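Local coordinates for protein hyaluronoglucosaminidase (Apis mellifera, PDB 1FCQ) that probably hydrolyses hyaluronan as a family 56 glycosidase, and is a major allergen of honeybee venom, at residues Gln40-Met43 with Asp44-Arg47. Residues are numbered along the deposited sequence; the frame is centred on the assembly and turned at random.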
ATOM      1  N   GLN A  40      15.159   9.242  -7.064  1.00 14.94           N
ATOM      2  CA  GLN A  40      14.824  10.270  -6.104  1.00 16.07           C
ATOM      3  C   GLN A  40      14.171  11.469  -6.788  1.00 14.36           C
ATOM      4  O   GLN A  40      14.652  11.980  -7.808  1.00 13.93           O
ATOM      5  CB  GLN A  40      16.117  10.722  -5.404  1.00 18.69           C
ATOM      6  CG  GLN A  40      15.974  11.708  -4.264  1.00 12.90           C
ATOM      7  CD  GLN A  40      17.290  11.883  -3.519  1.00 16.08           C
ATOM      8  OE1 GLN A  40      18.380  11.726  -4.092  1.00 15.47           O
ATOM      9  NE2 GLN A  40      17.175  12.189  -2.234  1.00 16.82           N
ATOM     10  N   ASN A  41      13.042  11.866  -6.201  1.00 11.82           N
ATOM     11  CA  ASN A  41      12.340  13.049  -6.688  1.00 13.73           C
ATOM     12  C   ASN A  41      13.265  14.266  -6.686  1.00 15.70           C
ATOM     13  O   ASN A  41      14.135  14.365  -5.823  1.00 15.43           O
ATOM     14  CB  ASN A  41      11.129  13.391  -5.837  1.00 14.05           C
ATOM     15  CG  ASN A  41       9.964  12.436  -6.035  1.00 14.99           C
ATOM     16  OD1 ASN A  41       9.710  11.973  -7.141  1.00 15.71           O
ATOM     17  ND2 ASN A  41       9.255  12.192  -4.957  1.00 13.26           N
ATOM     18  N   TRP A  42      13.069  15.118  -7.684  1.00 15.72           N
ATOM     19  CA  TRP A  42      13.884  16.339  -7.784  1.00 15.13           C
ATOM     20  C   TRP A  42      13.827  17.109  -6.474  1.00 17.14           C
ATOM     21  O   TRP A  42      12.800  17.267  -5.803  1.00 16.27           O
ATOM     22  CB  TRP A  42      13.365  17.152  -8.966  1.00 16.68           C
ATOM     23  CG  TRP A  42      14.087  18.449  -9.208  1.00 15.99           C
ATOM     24  CD1 TRP A  42      15.316  18.602  -9.764  1.00 16.51           C
ATOM     25  CD2 TRP A  42      13.623  19.758  -8.874  1.00 17.66           C
ATOM     26  NE1 TRP A  42      15.657  19.942  -9.793  1.00 20.19           N
ATOM     27  CE2 TRP A  42      14.623  20.668  -9.271  1.00 18.32           C
ATOM     28  CE3 TRP A  42      12.448  20.252  -8.291  1.00 20.95           C
ATOM     29  CZ2 TRP A  42      14.487  22.046  -9.082  1.00 18.22           C
ATOM     30  CZ3 TRP A  42      12.317  21.614  -8.102  1.00 22.35           C
ATOM     31  CH2 TRP A  42      13.331  22.493  -8.518  1.00 19.15           C
ATOM     32  N   MET A  43      14.997  17.582  -6.034  1.00 15.00           N
ATOM     33  CA  MET A  43      15.216  18.304  -4.794  1.00 16.05           C
ATOM     34  C   MET A  43      14.841  17.539  -3.537  1.00 15.40           C
ATOM     35  O   MET A  43      14.569  18.071  -2.451  1.00 17.16           O
ATOM     36  CB  MET A  43      14.491  19.663  -4.823  1.00 19.01           C
ATOM     37  CG  MET A  43      15.165  20.638  -5.796  1.00 19.02           C
ATOM     38  SD  MET A  43      16.826  21.078  -5.260  1.00 20.31           S
ATOM     39  CE  MET A  43      16.533  22.082  -3.836  1.00 20.94           C
ATOM     40  N   ASP A  44      14.777  16.203  -3.651  1.00 15.48           N
ATOM     41  CA  ASP A  44      14.363  15.327  -2.565  1.00 13.79           C
ATOM     42  C   ASP A  44      12.985  15.718  -2.046  1.00 13.63           C
ATOM     43  O   ASP A  44      12.640  15.508  -0.876  1.00 14.01           O
ATOM     44  CB  ASP A  44      15.379  15.259  -1.425  1.00 15.37           C
ATOM     45  CG  ASP A  44      15.094  14.168  -0.408  1.00 15.43           C
ATOM     46  OD1 ASP A  44      14.720  13.035  -0.803  1.00 15.74           O
ATOM     47  OD2 ASP A  44      15.204  14.453   0.802  1.00 19.26           O
ATOM     48  N   LYS A  45      12.108  16.155  -2.956  1.00 13.71           N
ATOM     49  CA  LYS A  45      10.736  16.487  -2.572  1.00 15.76           C
ATOM     50  C   LYS A  45       9.999  15.189  -2.257  1.00 13.74           C
ATOM     51  O   LYS A  45      10.326  14.142  -2.831  1.00 14.57           O
ATOM     52  CB  LYS A  45      10.045  17.309  -3.663  1.00 18.73           C
ATOM     53  CG  LYS A  45      10.481  18.779  -3.624  1.00 24.01           C
ATOM     54  CD  LYS A  45       9.655  19.592  -4.614  1.00 32.83           C
ATOM     55  CE  LYS A  45       9.975  21.075  -4.547  1.00 41.57           C
ATOM     56  NZ  LYS A  45       9.190  21.836  -5.565  1.00 42.19           N
ATOM     57  N   PHE A  46       9.000  15.257  -1.383  1.00 13.64           N
ATOM     58  CA  PHE A  46       8.282  14.018  -1.043  1.00 16.07           C
ATOM     59  C   PHE A  46       7.460  13.539  -2.247  1.00 14.02           C
ATOM     60  O   PHE A  46       7.392  12.340  -2.507  1.00 12.59           O
ATOM     61  CB  PHE A  46       7.382  14.191   0.181  1.00 15.16           C
ATOM     62  CG  PHE A  46       6.837  12.902   0.744  1.00 13.99           C
ATOM     63  CD1 PHE A  46       7.672  11.816   0.983  1.00 16.27           C
ATOM     64  CD2 PHE A  46       5.488  12.791   1.032  1.00 18.73           C
ATOM     65  CE1 PHE A  46       7.169  10.633   1.499  1.00 15.57           C
ATOM     66  CE2 PHE A  46       4.985  11.611   1.550  1.00 19.88           C
ATOM     67  CZ  PHE A  46       5.814  10.533   1.788  1.00 16.87           C
ATOM     68  N   ARG A  47       6.805  14.492  -2.902  1.00 14.14           N
ATOM     69  CA  ARG A  47       5.992  14.140  -4.064  1.00 14.04           C
ATOM     70  C   ARG A  47       6.615  14.811  -5.285  1.00 13.45           C
ATOM     71  O   ARG A  47       6.736  16.041  -5.254  1.00 17.43           O
ATOM     72  CB  ARG A  47       4.541  14.592  -3.901  1.00 14.23           C
ATOM     73  CG  ARG A  47       3.863  13.883  -2.738  1.00 15.77           C
ATOM     74  CD  ARG A  47       2.415  14.305  -2.514  1.00 16.57           C
ATOM     75  NE  ARG A  47       1.937  13.490  -1.400  1.00 19.32           N
ATOM     76  CZ  ARG A  47       2.099  13.786  -0.117  1.00 22.25           C
ATOM     77  NH1 ARG A  47       1.644  12.902   0.758  1.00 21.81           N
ATOM     78  NH2 ARG A  47       2.672  14.942   0.232  1.00 18.14           N
TER
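Asp-44 meets Gln-40 through its OD1, which lies 3.0 Å from Gln-40 NE2 in a nearly straight hydrogen bond (163°). The donor reaches OD1 from above the carboxylate plane, while OD1 stays close to the plane of the amide. The extended Gln-40 chain, CG anti to the backbone N (chi1 -174°), carries the amide to the carboxylate; its OE1 is hydrogen-bonded to the Ser-33 hydroxyl and its NE2 also donates to Phe-29 O, and Asp-44 OD2 binds His-23 and Thr-19. The backbone N of Asp-44 donates to Asn-41 O (2.9 Å), closing a type II beta turn with Trp-42 and Met-43 at its corners. Lys-45 N then bonds to Trp-42 O (3.1 Å), a second, overlapping turn whose corners, Met-43 and Asp-44, both have left-handed backbone angles. This double turn lies in the loop leading from helix 31-34 to strand 51-55 of the TIM barrel. The Lys-45 chain runs alongside Trp-42, its NZ 4.0 Å from CZ3 at the indole edge. Lys-45 O accepts from Asn-41 ND2 (3.1 Å), whose amide also pairs with the backbone of Glu-50 and Ile-51. The Phe-46 ring touches Pro-18 and Ile-53, and its CD2 lies against one face of the Arg-47 guanidinium, offset toward the rim; Arg-47 NE binds Ile-53 O.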